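Local structure of fibrillarin-like rRNA/tRNA 2'-O-methyltransferase (Aeropyrum pernix, 4DF3) at residues T30-P35 with G49-E54; R53-Y58 with A92-D97; Y106-A111 with G133-P138. The protein probably methylates ribose 2'-hydroxyls of rRNA and tRNA at sites set by a base-pairing guide RNA, using S-adenosyl-L-methionine as the methyl donor. The protein carries 2 engineered substitutions. One frame throughout, in Å; residues are numbered along the deposited sequence.

Contacts 1 and 2 adjoin, with centres about 10 Å apart: both use strand 50-54 and share Arg53 and Glu54. Contact 1 pairs this strand with its neighbour 26-31 in the N-terminal antiparallel sheet, and contact 2 carries its end onto helix 90-99 of the Rossmann-like domain. Thr30 of contact 1 ties them together, its OG1 lying 2.7 Å from Asp97 OD2 and 2.8 Å from His94 ND1 of contact 2, probable hydrogen bonds. Contact 3 builds the adenosine end of the S-adenosylmethionine pocket, its centre about 21 Å from that of contact 2 and about 29 Å from that of contact 1. The Trp55 side chain in contact 2 stands about 8 Å from the ligand.

Contact 1: T30-P35 with G49-E54; sequences TKNLVP and GEEYRE
Thr30 and Lys31 pair with Arg53 and Tyr52 where strands 26-31 and 50-54 run antiparallel in the five-stranded N-terminal sheet. Backbone bonds set the register. Thr30 and Arg53 are a hydrogen-bonded pair, with Thr30 N to Arg53 O at 3.0 Å and Arg53 N to Thr30 O at 2.8 Å; Lys31 and Tyr52 follow as a non-hydrogen-bonded pair, their CA atoms 4.3 Å apart. Just past the end of strand 26-31, Asn32 N donates to Glu51 O at 2.9 Å, and one water donates to both Asn32 O and Glu51 O. Charge pairing occupies the face of Lys31 and Tyr52. The Lys31 chain passes the phenol, CE 3.7 Å from Tyr52 OH, and its bend at chi3 (-78°) brings NZ within 2.9 Å of Glu50 OE1, a salt bridge made from above the carboxylate plane. On the other face, Arg53 lays its aliphatic part across the Asn32 amide at about a right angle, CD 3.4 Å from OD1, before the guanidinium reaches Ser93 and Asp97; Thr30 OG1 also binds Asp97. Hydrogen bonds of the Asn32 side-chain amide hold the turn beyond: OD1 accepts from Val34 N, forming an Asx turn. With CG anti to the backbone N (chi1 -162°), the amide lies alongside Glu51, and Asn32 ND2 donates to Glu51 OE2 at 2.8 Å, nearly along the C-O bond, with the two planes 44° apart.

Contact 2: R53-Y58 with A92-D97; sequences REWNAY and ASHMSD
At the junction of the N-terminal sheet with helix 90-99 of the Rossmann-like domain, the His94 ring is sandwiched between Trp55 and Arg53. On one face the five-membered ring of Trp55 forms an offset stack, centroids 3.7 Å apart and planes at 14°, and His94 CB sits centrally over the indole in a CH-pi contact. On the opposite face the guanidinium of Arg53 lies flat, 3.9 Å centre to centre and tilted by 19°. Glu54 O approaches the ring edge, 3.2 Å from His94 CE1. Tyr40 OH at NE2 and Thr30 OG1 at ND1 hold the ring's rotation, and the guanidinium above it would probably disfavour a positive charge there. Arg53 is fixed at its edge. Arg53 NH1 reaches Asp97 OD2 at 2.9 Å, a salt bridge in the guanidinium plane but above that of the carboxylate; OD2 also bonds Thr30 OG1. Arg53 NH2 donates to Ser93 OG at 2.7 Å; that hydroxyl, placed between the backbone N and carbonyl carbon (chi1 63°), also receives a weak bond from NH1 and is bonded to Thr90 O. This buried set joins the N-terminal part to the helix following the first strand of the S-adenosylmethionine-binding, Rossmann-like methyltransferase fold.

Contact 3: Y106-A111 with G133-P138; sequences YGVEFA and GDARFP. With SAM (S-adenosylmethionine), chain C.
Val108 and Phe110 close on Gly133 at the carboxyl ends of neighbouring parallel strands, 104-109 and 128-132, where Rossmann-like methyltransferases bind the adenosine of S-adenosylmethionine. Gly133 N donates to Glu109 O at 3.1 Å from above the carbonyl plane, the one hydrogen bond directly between the segments. Val108 CG1 presses against Gly133 O at 3.3 Å and continues toward the methyl of Ala135. Glu109, Phe110 and Asp134 turn their side chains to the ligand. Phe110 CG stands between the backbone N and the carbonyl carbon (chi1 78°), which lays the ring face against the adenine, SAM C5 over its centre. The edge of the same ring meets Asp134, Phe110 CD1 3.6 Å from Asp134 OD2, with the carboxylate nearly perpendicular to it. Gln157 also touches Phe110. Glu109, bent at chi2 (54°), grips the ribose diol with both oxygens: OE1 accepts from SAM O3' at 2.7 Å and OE2 from SAM O2' at 2.6 Å. OE2 also takes Ala111 N on its anti lone pair, fixing the carboxylate beside the start of helix 112-121. This acidic residue at the end of strand 104-109, the second strand of the Rossmann-like sheet, holding the ribose hydroxyls, is a hallmark of class I methyltransferases. The 133-138 loop reads the adenine edge: SAM N6 donates to Asp134 OD1 at 2.9 Å, while Ala135 N points almost straight at SAM N1, also at 2.9 Å. Asp134 is held in turn. Its OD1 accepts from Arg136 N in an Asx turn, and the Arg136 guanidinium comes side-on and nearly coplanar, Arg136 NE facing Asp134 OD1, and NH2 2.7 Å from OD2.

Contact 1: T30-P35 with G49-E54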
loop_
_atom_site.group_PDB
_atom_site.type_symbol
_atom_site.label_atom_id
_atom_site.label_comp_id
_atom_site.label_asym_id
_atom_site.label_seq_id
_atom_site.Cartn_x
_atom_site.Cartn_y
_atom_site.Cartn_z
ATOM N N THR A 30 -2.393 -0.365 -12.688
ATOM C CA THR A 30 -3.764 -0.262 -12.254
ATOM C C THR A 30 -4.555 0.609 -13.307
ATOM O O THR A 30 -3.979 1.313 -14.083
ATOM C CB THR A 30 -3.874 0.353 -10.887
ATOM O OG1 THR A 30 -3.099 1.572 -10.834
ATOM C CG2 THR A 30 -3.450 -0.632 -9.877
ATOM N N LYS A 31 -5.880 0.503 -13.307
ATOM C CA LYS A 31 -6.676 1.309 -14.213
ATOM C C LYS A 31 -6.838 2.686 -13.609
ATOM O O LYS A 31 -7.286 2.830 -12.450
ATOM C CB LYS A 31 -8.055 0.676 -14.405
ATOM C CG LYS A 31 -8.866 1.359 -15.509
ATOM C CD LYS A 31 -10.224 0.621 -15.696
ATOM C CE LYS A 31 -9.961 -0.667 -16.509
ATOM N NZ LYS A 31 -11.240 -1.420 -16.837
ATOM N N ASN A 32 -6.520 3.692 -14.418
ATOM C CA ASN A 32 -6.468 5.045 -13.902
ATOM C C ASN A 32 -7.860 5.542 -13.464
ATOM O O ASN A 32 -8.775 5.684 -14.295
ATOM C CB ASN A 32 -5.798 5.974 -14.933
ATOM C CG ASN A 32 -5.310 7.299 -14.298
ATOM O OD1 ASN A 32 -5.653 7.599 -13.147
ATOM N ND2 ASN A 32 -4.469 8.067 -15.028
ATOM N N LEU A 33 -8.036 5.812 -12.164
ATOM C CA LEU A 33 -9.328 6.428 -11.719
ATOM C C LEU A 33 -9.513 7.837 -12.274
ATOM O O LEU A 33 -10.656 8.332 -12.306
ATOM C CB LEU A 33 -9.395 6.547 -10.206
ATOM C CG LEU A 33 -10.743 6.846 -9.560
ATOM C CD1 LEU A 33 -11.781 5.752 -9.872
ATOM C CD2 LEU A 33 -10.511 6.939 -8.028
ATOM N N VAL A 34 -8.407 8.515 -12.596
ATOM C CA VAL A 34 -8.488 9.898 -13.113
ATOM C C VAL A 34 -7.727 9.989 -14.434
ATOM O O VAL A 34 -6.564 10.451 -14.431
ATOM C CB VAL A 34 -7.891 10.902 -12.154
ATOM C CG1 VAL A 34 -8.206 12.357 -12.706
ATOM C CG2 VAL A 34 -8.533 10.762 -10.815
ATOM N N PRO A 35 -8.348 9.454 -15.510
ATOM C CA PRO A 35 -7.696 9.287 -16.796
ATOM C C PRO A 35 -7.178 10.639 -17.207
ATOM O O PRO A 35 -7.885 11.620 -16.985
ATOM C CB PRO A 35 -8.824 8.812 -17.714
ATOM C CG PRO A 35 -9.895 8.382 -16.889
ATOM C CD PRO A 35 -9.728 8.929 -15.529
ATOM N N GLY A 49 -9.108 1.291 -25.316
ATOM C CA GLY A 49 -9.846 2.498 -25.020
ATOM C C GLY A 49 -9.802 2.941 -23.578
ATOM O O GLY A 49 -10.556 3.852 -23.185
ATOM N N GLU A 50 -8.941 2.302 -22.786
ATOM C CA GLU A 50 -8.809 2.617 -21.357
ATOM C C GLU A 50 -7.362 2.944 -20.984
ATOM O O GLU A 50 -6.418 2.498 -21.618
ATOM C CB GLU A 50 -9.308 1.439 -20.522
ATOM C CG GLU A 50 -10.610 0.788 -20.979
ATOM C CD GLU A 50 -11.429 0.397 -19.851
ATOM O OE1 GLU A 50 -11.531 -0.804 -19.639
ATOM O OE2 GLU A 50 -11.941 1.296 -19.154
ATOM N N GLU A 51 -7.192 3.727 -19.923
ATOM C CA GLU A 51 -5.894 4.195 -19.513
ATOM C C GLU A 51 -5.491 3.481 -18.240
ATOM O O GLU A 51 -6.295 3.381 -17.274
ATOM C CB GLU A 51 -5.952 5.673 -19.157
ATOM C CG GLU A 51 -4.620 6.291 -19.027
ATOM C CD GLU A 51 -4.673 7.792 -18.947
ATOM O OE1 GLU A 51 -4.818 8.488 -19.984
ATOM O OE2 GLU A 51 -4.522 8.267 -17.813
ATOM N N TYR A 52 -4.234 3.042 -18.249
ATOM C CA TYR A 52 -3.628 2.298 -17.113
ATOM C C TYR A 52 -2.398 3.054 -16.671
ATOM O O TYR A 52 -1.702 3.684 -17.481
ATOM C CB TYR A 52 -3.226 0.856 -17.549
ATOM C CG TYR A 52 -4.442 0.042 -17.955
ATOM C CD1 TYR A 52 -5.094 -0.735 -17.056
ATOM C CD2 TYR A 52 -4.931 0.086 -19.296
ATOM C CE1 TYR A 52 -6.270 -1.484 -17.420
ATOM C CE2 TYR A 52 -6.087 -0.667 -19.675
ATOM C CZ TYR A 52 -6.713 -1.440 -18.755
ATOM O OH TYR A 52 -7.809 -2.150 -19.122
ATOM N N ARG A 53 -2.072 2.917 -15.391
ATOM C CA ARG A 53 -0.957 3.600 -14.809
ATOM C C ARG A 53 0.019 2.478 -14.390
ATOM O O ARG A 53 -0.344 1.638 -13.571
ATOM C CB ARG A 53 -1.378 4.348 -13.532
ATOM C CG ARG A 53 -2.387 5.523 -13.678
ATOM C CD ARG A 53 -2.799 6.042 -12.278
ATOM N NE ARG A 53 -1.683 6.452 -11.537
ATOM C CZ ARG A 53 -1.394 6.096 -10.293
ATOM N NH1 ARG A 53 -2.207 5.335 -9.545
ATOM N NH2 ARG A 53 -0.327 6.619 -9.777
ATOM N N GLU A 54 1.241 2.500 -14.912
ATOM C CA GLU A 54 2.235 1.550 -14.444
ATOM C C GLU A 54 2.418 1.631 -12.899
ATOM O O GLU A 54 2.526 2.702 -12.353
ATOM C CB GLU A 54 3.579 1.766 -15.154
ATOM C CG GLU A 54 4.613 0.771 -14.751
ATOM C CD GLU A 54 5.965 1.078 -15.465
ATOM O OE1 GLU A 54 6.539 2.129 -15.242
ATOM O OE2 GLU A 54 6.386 0.310 -16.331
HETATM O O HOH W 1 -8.739 4.805 -16.963
#

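Contact 2: R53-Y58 with A92-D97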
loop_
_atom_site.group_PDB
_atom_site.type_symbol
_atom_site.label_atom_id
_atom_site.label_comp_id
_atom_site.label_asym_id
_atom_site.label_seq_id
_atom_site.Cartn_x
_atom_site.Cartn_y
_atom_site.Cartn_z
ATOM N N ARG A 53 -2.072 2.917 -15.391
ATOM C CA ARG A 53 -0.957 3.600 -14.809
ATOM C C ARG A 53 0.019 2.478 -14.390
ATOM O O ARG A 53 -0.344 1.638 -13.571
ATOM C CB ARG A 53 -1.378 4.348 -13.532
ATOM C CG ARG A 53 -2.387 5.523 -13.678
ATOM C CD ARG A 53 -2.799 6.042 -12.278
ATOM N NE ARG A 53 -1.683 6.452 -11.537
ATOM C CZ ARG A 53 -1.394 6.096 -10.293
ATOM N NH1 ARG A 53 -2.207 5.335 -9.545
ATOM N NH2 ARG A 53 -0.327 6.619 -9.777
ATOM N N GLU A 54 1.241 2.500 -14.912
ATOM C CA GLU A 54 2.235 1.550 -14.444
ATOM C C GLU A 54 2.418 1.631 -12.899
ATOM O O GLU A 54 2.526 2.702 -12.353
ATOM C CB GLU A 54 3.579 1.766 -15.154
ATOM C CG GLU A 54 4.613 0.771 -14.751
ATOM C CD GLU A 54 5.965 1.078 -15.465
ATOM O OE1 GLU A 54 6.539 2.129 -15.242
ATOM O OE2 GLU A 54 6.386 0.310 -16.331
ATOM N N TRP A 55 2.419 0.473 -12.246
ATOM C CA TRP A 55 2.627 0.387 -10.851
ATOM C C TRP A 55 4.075 -0.122 -10.649
ATOM O O TRP A 55 4.330 -1.327 -10.614
ATOM C CB TRP A 55 1.615 -0.546 -10.215
ATOM C CG TRP A 55 1.549 -0.461 -8.683
ATOM C CD1 TRP A 55 2.250 0.374 -7.881
ATOM C CD2 TRP A 55 0.659 -1.189 -7.840
ATOM N NE1 TRP A 55 1.879 0.177 -6.547
ATOM C CE2 TRP A 55 0.915 -0.785 -6.507
ATOM C CE3 TRP A 55 -0.342 -2.152 -8.095
ATOM C CZ2 TRP A 55 0.226 -1.290 -5.422
ATOM C CZ3 TRP A 55 -1.034 -2.699 -6.995
ATOM C CH2 TRP A 55 -0.726 -2.274 -5.661
ATOM N N ASN A 56 4.989 0.815 -10.447
ATOM C CA ASN A 56 6.427 0.453 -10.510
ATOM C C ASN A 56 6.856 -0.081 -9.138
ATOM O O ASN A 56 6.814 0.657 -8.164
ATOM C CB ASN A 56 7.192 1.761 -10.758
ATOM C CG ASN A 56 8.706 1.550 -10.882
ATOM O OD1 ASN A 56 9.228 0.418 -10.743
ATOM N ND2 ASN A 56 9.419 2.639 -11.205
ATOM N N ALA A 57 7.212 -1.368 -9.037
ATOM C CA ALA A 57 7.530 -1.958 -7.792
ATOM C C ALA A 57 8.812 -1.377 -7.177
ATOM O O ALA A 57 9.079 -1.566 -5.983
ATOM C CB ALA A 57 7.671 -3.493 -7.988
ATOM N N TYR A 58 9.633 -0.683 -7.990
ATOM C CA TYR A 58 10.807 -0.022 -7.439
ATOM C C TYR A 58 10.469 1.270 -6.772
ATOM O O TYR A 58 11.352 1.815 -6.118
ATOM C CB TYR A 58 11.907 0.287 -8.514
ATOM C CG TYR A 58 12.590 -0.993 -8.985
ATOM C CD1 TYR A 58 13.632 -1.552 -8.234
ATOM C CD2 TYR A 58 12.190 -1.640 -10.172
ATOM C CE1 TYR A 58 14.344 -2.731 -8.619
ATOM C CE2 TYR A 58 12.857 -2.864 -10.574
ATOM C CZ TYR A 58 13.961 -3.387 -9.800
ATOM O OH TYR A 58 14.624 -4.576 -10.164
ATOM N N ALA A 92 -0.557 4.965 -2.317
ATOM C CA ALA A 92 -2.003 5.224 -2.118
ATOM C C ALA A 92 -2.704 5.501 -3.444
ATOM O O ALA A 92 -3.887 5.204 -3.583
ATOM C CB ALA A 92 -2.224 6.370 -1.132
ATOM N N SER A 93 -2.007 6.059 -4.432
ATOM C CA SER A 93 -2.731 6.373 -5.672
ATOM C C SER A 93 -3.180 5.073 -6.349
ATOM O O SER A 93 -4.251 5.001 -6.970
ATOM C CB SER A 93 -1.860 7.204 -6.671
ATOM O OG SER A 93 -0.703 6.477 -7.114
ATOM N N HIS A 94 -2.325 4.059 -6.302
ATOM C CA HIS A 94 -2.743 2.767 -6.819
ATOM C C HIS A 94 -3.821 2.098 -5.976
ATOM O O HIS A 94 -4.736 1.431 -6.572
ATOM C CB HIS A 94 -1.511 1.831 -7.029
ATOM C CG HIS A 94 -0.561 2.363 -8.071
ATOM N ND1 HIS A 94 -0.755 2.215 -9.433
ATOM C CD2 HIS A 94 0.581 3.069 -7.920
ATOM C CE1 HIS A 94 0.222 2.843 -10.075
ATOM N NE2 HIS A 94 1.057 3.346 -9.176
ATOM N N MET A 95 -3.771 2.251 -4.663
ATOM C CA MET A 95 -4.890 1.732 -3.830
ATOM C C MET A 95 -6.179 2.448 -4.275
ATOM O O MET A 95 -7.226 1.807 -4.455
ATOM C CB MET A 95 -4.665 1.977 -2.356
ATOM C CG MET A 95 -3.585 1.139 -1.829
ATOM S SD MET A 95 -3.321 1.698 -0.137
ATOM C CE MET A 95 -2.188 0.524 0.593
ATOM N N SER A 96 -6.082 3.761 -4.502
ATOM C CA SER A 96 -7.242 4.585 -4.926
ATOM C C SER A 96 -7.798 4.056 -6.263
ATOM O O SER A 96 -9.030 3.885 -6.376
ATOM C CB SER A 96 -6.839 6.092 -5.013
ATOM O OG SER A 96 -7.723 6.824 -5.836
ATOM N N ASP A 97 -6.900 3.727 -7.233
ATOM C CA ASP A 97 -7.386 3.084 -8.457
ATOM C C ASP A 97 -8.218 1.799 -8.197
ATOM O O ASP A 97 -9.248 1.604 -8.819
ATOM C CB ASP A 97 -6.234 2.751 -9.413
ATOM C CG ASP A 97 -5.607 3.987 -10.040
ATOM O OD1 ASP A 97 -6.253 5.083 -10.099
ATOM O OD2 ASP A 97 -4.446 3.867 -10.537
#

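Contact 3: Y106-A111 with G133-P138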
loop_
_atom_site.group_PDB
_atom_site.type_symbol
_atom_site.label_atom_id
_atom_site.label_comp_id
_atom_site.label_asym_id
_atom_site.label_seq_id
_atom_site.Cartn_x
_atom_site.Cartn_y
_atom_site.Cartn_z
ATOM N N TYR A 106 -7.868 6.688 4.075
ATOM C CA TYR A 106 -7.638 7.719 5.052
ATOM C C TYR A 106 -6.143 7.760 5.228
ATOM O O TYR A 106 -5.526 6.773 5.731
ATOM C CB TYR A 106 -8.315 7.375 6.369
ATOM C CG TYR A 106 -9.813 7.358 6.279
ATOM C CD1 TYR A 106 -10.565 8.559 6.495
ATOM C CD2 TYR A 106 -10.491 6.142 6.125
ATOM C CE1 TYR A 106 -11.979 8.520 6.476
ATOM C CE2 TYR A 106 -11.883 6.116 6.075
ATOM C CZ TYR A 106 -12.605 7.320 6.258
ATOM O OH TYR A 106 -14.006 7.313 6.247
ATOM N N GLY A 107 -5.540 8.853 4.760
ATOM C CA GLY A 107 -4.076 8.887 4.683
ATOM C C GLY A 107 -3.476 9.743 5.753
ATOM O O GLY A 107 -3.532 10.953 5.668
ATOM N N VAL A 108 -2.851 9.105 6.732
ATOM C CA VAL A 108 -2.200 9.808 7.850
ATOM C C VAL A 108 -0.746 10.108 7.531
ATOM O O VAL A 108 0.024 9.229 7.198
ATOM C CB VAL A 108 -2.317 8.964 9.152
ATOM C CG1 VAL A 108 -1.584 9.658 10.383
ATOM C CG2 VAL A 108 -3.756 8.603 9.442
ATOM N N GLU A 109 -0.342 11.354 7.732
ATOM C CA GLU A 109 0.996 11.828 7.397
ATOM C C GLU A 109 1.243 12.996 8.325
ATOM O O GLU A 109 0.339 13.888 8.435
ATOM C CB GLU A 109 1.023 12.339 5.934
ATOM C CG GLU A 109 2.287 13.115 5.520
ATOM C CD GLU A 109 3.540 12.332 5.782
ATOM O OE1 GLU A 109 3.699 11.148 5.300
ATOM O OE2 GLU A 109 4.368 12.864 6.562
ATOM N N PHE A 110 2.407 12.997 8.997
ATOM C CA PHE A 110 2.685 14.054 10.032
ATOM C C PHE A 110 3.546 15.249 9.608
ATOM O O PHE A 110 3.671 16.195 10.390
ATOM C CB PHE A 110 3.125 13.507 11.381
ATOM C CG PHE A 110 4.573 13.053 11.475
ATOM C CD1 PHE A 110 5.134 12.852 12.772
ATOM C CD2 PHE A 110 5.367 12.825 10.342
ATOM C CE1 PHE A 110 6.455 12.410 12.937
ATOM C CE2 PHE A 110 6.710 12.390 10.491
ATOM C CZ PHE A 110 7.258 12.185 11.776
ATOM N N ALA A 111 4.140 15.199 8.406
ATOM C CA ALA A 111 5.004 16.306 7.936
ATOM C C ALA A 111 4.197 17.252 7.070
ATOM O O ALA A 111 3.751 16.855 6.008
ATOM C CB ALA A 111 6.257 15.809 7.194
ATOM N N GLY A 133 -1.548 14.266 10.857
ATOM C CA GLY A 133 -1.452 13.869 12.238
ATOM C C GLY A 133 -0.390 12.855 12.404
ATOM O O GLY A 133 0.102 12.297 11.409
ATOM N N ASP A 134 -0.027 12.632 13.662
ATOM C CA ASP A 134 0.955 11.696 14.009
ATOM C C ASP A 134 0.246 10.371 14.279
ATOM O O ASP A 134 -0.617 10.288 15.165
ATOM C CB ASP A 134 1.712 12.228 15.224
ATOM C CG ASP A 134 2.879 11.407 15.611
ATOM O OD1 ASP A 134 2.777 10.163 15.573
ATOM O OD2 ASP A 134 3.908 11.998 16.049
ATOM N N ALA A 135 0.662 9.322 13.560
ATOM C CA ALA A 135 0.047 7.991 13.703
ATOM C C ALA A 135 0.209 7.427 15.125
ATOM O O ALA A 135 -0.484 6.505 15.508
ATOM C CB ALA A 135 0.724 7.049 12.640
ATOM N N ARG A 136 1.084 8.000 15.964
ATOM C CA ARG A 136 1.206 7.486 17.341
ATOM C C ARG A 136 -0.002 7.836 18.192
ATOM O O ARG A 136 -0.174 7.211 19.250
ATOM C CB ARG A 136 2.476 8.012 18.037
ATOM C CG ARG A 136 3.728 7.378 17.408
ATOM C CD ARG A 136 5.084 7.987 17.920
ATOM N NE ARG A 136 5.170 9.401 17.586
ATOM C CZ ARG A 136 6.008 10.288 18.124
ATOM N NH1 ARG A 136 6.899 9.918 19.058
ATOM N NH2 ARG A 136 5.954 11.543 17.708
ATOM N N PHE A 137 -0.772 8.842 17.753
ATOM C CA PHE A 137 -1.875 9.404 18.597
ATOM C C PHE A 137 -3.215 9.278 17.869
ATOM O O PHE A 137 -3.815 10.273 17.471
ATOM C CB PHE A 137 -1.569 10.875 19.018
ATOM C CG PHE A 137 -0.156 11.093 19.477
ATOM C CD1 PHE A 137 0.340 10.481 20.634
ATOM C CD2 PHE A 137 0.693 11.919 18.775
ATOM C CE1 PHE A 137 1.689 10.681 21.061
ATOM C CE2 PHE A 137 2.042 12.102 19.188
ATOM C CZ PHE A 137 2.519 11.515 20.357
ATOM N N PRO A 138 -3.691 8.047 17.661
ATOM C CA PRO A 138 -4.901 7.914 16.822
ATOM C C PRO A 138 -6.160 8.505 17.509
ATOM O O PRO A 138 -7.177 8.787 16.878
ATOM C CB PRO A 138 -5.035 6.397 16.673
ATOM C CG PRO A 138 -4.213 5.841 17.912
ATOM C CD PRO A 138 -3.074 6.740 18.001
HETATM N N SAM C . 3.922 4.688 2.028
HETATM C CA SAM C . 4.610 5.636 1.105
HETATM C C SAM C . 4.567 5.009 -0.291
HETATM O O SAM C . 4.592 3.769 -0.437
HETATM O OXT SAM C . 4.501 5.736 -1.277
HETATM C CB SAM C . 6.105 5.891 1.503
HETATM C CG SAM C . 6.081 6.281 2.971
HETATM S SD SAM C . 7.545 7.158 3.589
HETATM C CE SAM C . 8.508 5.629 3.714
HETATM C "C5'" SAM C . 7.111 7.379 5.354
HETATM C "C4'" SAM C . 6.252 8.618 5.625
HETATM O "O4'" SAM C . 5.633 8.590 6.910
HETATM C "C3'" SAM C . 6.959 9.964 5.582
HETATM O "O3'" SAM C . 6.263 10.720 4.586
HETATM C "C2'" SAM C . 6.928 10.531 7.011
HETATM O "O2'" SAM C . 6.766 11.931 7.032
HETATM C "C1'" SAM C . 5.696 9.853 7.597
HETATM N N9 SAM C . 5.779 9.544 9.038
HETATM C C8 SAM C . 6.862 9.126 9.820
HETATM N N7 SAM C . 6.418 8.971 11.127
HETATM C C5 SAM C . 5.116 9.283 11.182
HETATM C C6 SAM C . 4.200 9.272 12.222
HETATM N N6 SAM C . 4.507 8.937 13.535
HETATM N N1 SAM C . 2.927 9.634 11.805
HETATM C C2 SAM C . 2.476 10.001 10.550
HETATM N N3 SAM C . 3.413 9.996 9.531
HETATM C C4 SAM C . 4.686 9.670 9.878
#